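Local coordinates for protein positive phenol-degradative gene regulator (Ralstonia sp. E2, PDB 5FRY) that senses phenols through this N-terminal domain, which binds a dimethylphenol and a zinc ion, and probably activates transcription of phenol-degradation genes as an ATP-dependent enhancer-binding protein, at residues A[93-98]-A[160-165]. Sequence-based numbering, arbitrary orientation.
Sequences GMLEMG and GYTSAL. With ERH (3,4-dimethylphenol), chain D.
Gly98 and Tyr161 bring the two backbones nearest, their CA atoms 6.5 Å apart, where the junction between helices 91-95 and 97-104 meets helix 152-166. With CG anti to the backbone N (chi1 179°), the Tyr161 side chain reaches across to that junction. Tyr161 OH donates to Met94 O at 2.6 Å; the C=O...O angle of 157° describes a fairly end-on approach, somewhat tilted out of the carbonyl plane. Met97 N also donates to Met94 O, so this buried carbonyl is gripped by two donors, one from each segment. Gly98 CA lies over one face of the Tyr161 ring, 3.5 Å from its centroid and 16° off the normal, a CH-pi contact. At the base of the ring, on the CB side, Tyr161 CD1 lies 3.3 Å from methyl C09 of 3,4-dimethylphenol. Thr162 OG1 is 3.7 Å from C09 of the ligand, while Thr162 OG1 is hydrogen-bonded to Tyr172 OH and Ala158 O. One turn on from Tyr161, Leu165 divides its two methyls between Met94 and Leu95: Leu165 CD1 touches Met94 CB at 3.9 Å and Leu165 CD2 meets Leu95 CA at 3.6 Å. The Leu95 and Leu165 side chains cross at about a right angle, and both also touch Ile117 of strand 109-118. Tyr161 thus pairs a polar end, held by a carbonyl, with a ring base that lines the phenol pocket; the hydrogen bond from Tyr161 OH and the glycine over its face probably fix the ring's orientation beside the ligand's methyl group.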
loop_
_atom_site.group_PDB
_atom_site.type_symbol
_atom_site.label_atom_id
_atom_site.label_comp_id
_atom_site.label_asym_id
_atom_site.label_seq_id
_atom_site.Cartn_x
_atom_site.Cartn_y
_atom_site.Cartn_z
ATOM N N GLY A 93 -19.481 19.259 4.191
ATOM C CA GLY A 93 -18.192 19.328 4.858
ATOM C C GLY A 93 -17.735 17.943 5.264
ATOM O O GLY A 93 -16.550 17.612 5.169
ATOM N N MET A 94 -18.688 17.131 5.709
ATOM C CA MET A 94 -18.419 15.745 6.056
ATOM C C MET A 94 -17.983 14.948 4.827
ATOM O O MET A 94 -16.962 14.258 4.841
ATOM C CB MET A 94 -19.658 15.102 6.686
ATOM C CG MET A 94 -20.140 15.781 7.949
ATOM S SD MET A 94 -18.850 15.865 9.215
ATOM C CE MET A 94 -18.270 14.165 9.232
ATOM N N LEU A 95 -18.789 15.037 3.775
ATOM C CA LEU A 95 -18.510 14.368 2.514
ATOM C C LEU A 95 -17.138 14.767 1.990
ATOM O O LEU A 95 -16.336 13.915 1.596
ATOM C CB LEU A 95 -19.598 14.707 1.493
ATOM C CG LEU A 95 -19.541 14.139 0.074
ATOM C CD1 LEU A 95 -18.505 14.868 -0.788
ATOM C CD2 LEU A 95 -19.265 12.647 0.094
ATOM N N GLU A 96 -16.867 16.071 2.027
ATOM C CA GLU A 96 -15.662 16.633 1.434
ATOM C C GLU A 96 -14.381 16.126 2.089
ATOM O O GLU A 96 -13.286 16.330 1.554
ATOM C CB GLU A 96 -15.709 18.169 1.494
ATOM C CG GLU A 96 -14.488 18.841 0.855
ATOM C CD GLU A 96 -14.640 20.349 0.684
ATOM O OE1 GLU A 96 -14.910 21.042 1.688
ATOM O OE2 GLU A 96 -14.482 20.840 -0.458
ATOM N N MET A 97 -14.508 15.471 3.237
ATOM C CA MET A 97 -13.331 14.946 3.902
ATOM C C MET A 97 -12.826 13.707 3.157
ATOM O O MET A 97 -11.623 13.455 3.126
ATOM C CB MET A 97 -13.625 14.645 5.373
ATOM C CG MET A 97 -13.520 15.877 6.274
ATOM S SD MET A 97 -13.981 15.630 8.024
ATOM C CE MET A 97 -15.738 15.380 7.860
ATOM N N GLY A 98 -13.748 12.958 2.557
ATOM C CA GLY A 98 -13.420 11.843 1.683
ATOM C C GLY A 98 -12.376 12.206 0.644
ATOM O O GLY A 98 -11.229 11.748 0.716
ATOM N N GLY A 160 -17.110 3.084 -0.405
ATOM C CA GLY A 160 -17.030 2.661 0.984
ATOM C C GLY A 160 -17.193 3.831 1.922
ATOM O O GLY A 160 -17.987 3.769 2.859
ATOM N N TYR A 161 -16.470 4.902 1.634
ATOM C CA TYR A 161 -16.506 6.123 2.428
ATOM C C TYR A 161 -17.895 6.738 2.408
ATOM O O TYR A 161 -18.462 7.009 3.452
ATOM C CB TYR A 161 -15.483 7.138 1.912
ATOM C CG TYR A 161 -15.498 8.451 2.679
ATOM C CD1 TYR A 161 -16.456 9.431 2.411
ATOM C CD2 TYR A 161 -14.566 8.702 3.677
ATOM C CE1 TYR A 161 -16.487 10.623 3.125
ATOM C CE2 TYR A 161 -14.580 9.893 4.379
ATOM C CZ TYR A 161 -15.539 10.851 4.097
ATOM O OH TYR A 161 -15.539 12.032 4.802
ATOM N N THR A 162 -18.440 6.954 1.210
ATOM C CA THR A 162 -19.743 7.610 1.101
ATOM C C THR A 162 -20.802 6.750 1.744
ATOM O O THR A 162 -21.685 7.242 2.452
ATOM C CB THR A 162 -20.114 7.875 -0.356
ATOM O OG1 THR A 162 -18.990 8.475 -1.022
ATOM C CG2 THR A 162 -21.373 8.793 -0.446
ATOM N N SER A 163 -20.735 5.460 1.480
ATOM C CA SER A 163 -21.685 4.528 2.088
ATOM C C SER A 163 -21.641 4.564 3.609
ATOM O O SER A 163 -22.689 4.564 4.244
ATOM C CB SER A 163 -21.442 3.109 1.596
ATOM O OG SER A 163 -21.799 3.008 0.231
ATOM N N ALA A 164 -20.449 4.608 4.200
ATOM C CA ALA A 164 -20.363 4.573 5.662
ATOM C C ALA A 164 -20.885 5.877 6.254
ATOM O O ALA A 164 -21.572 5.898 7.292
ATOM C CB ALA A 164 -18.929 4.301 6.091
ATOM N N LEU A 165 -20.603 6.958 5.549
ATOM C CA LEU A 165 -21.050 8.279 5.919
ATOM C C LEU A 165 -22.582 8.365 5.842
ATOM O O LEU A 165 -23.200 8.956 6.721
ATOM C CB LEU A 165 -20.392 9.331 5.008
ATOM C CG LEU A 165 -20.939 10.757 5.116
ATOM C CD1 LEU A 165 -20.612 11.365 6.468
ATOM C CD2 LEU A 165 -20.382 11.632 3.990
HETATM O O01 ERH D . -11.747 9.812 -4.060
HETATM C C02 ERH D . -15.301 11.096 -4.066
HETATM C C03 ERH D . -14.887 9.771 -2.014
HETATM C C04 ERH D . -15.779 10.604 -2.907
HETATM C C05 ERH D . -13.871 10.816 -4.476
HETATM C C06 ERH D . -13.613 9.520 -2.377
HETATM C C07 ERH D . -13.077 10.073 -3.680
HETATM C C08 ERH D . -16.193 11.930 -4.960
HETATM C C09 ERH D . -15.424 9.217 -0.711
#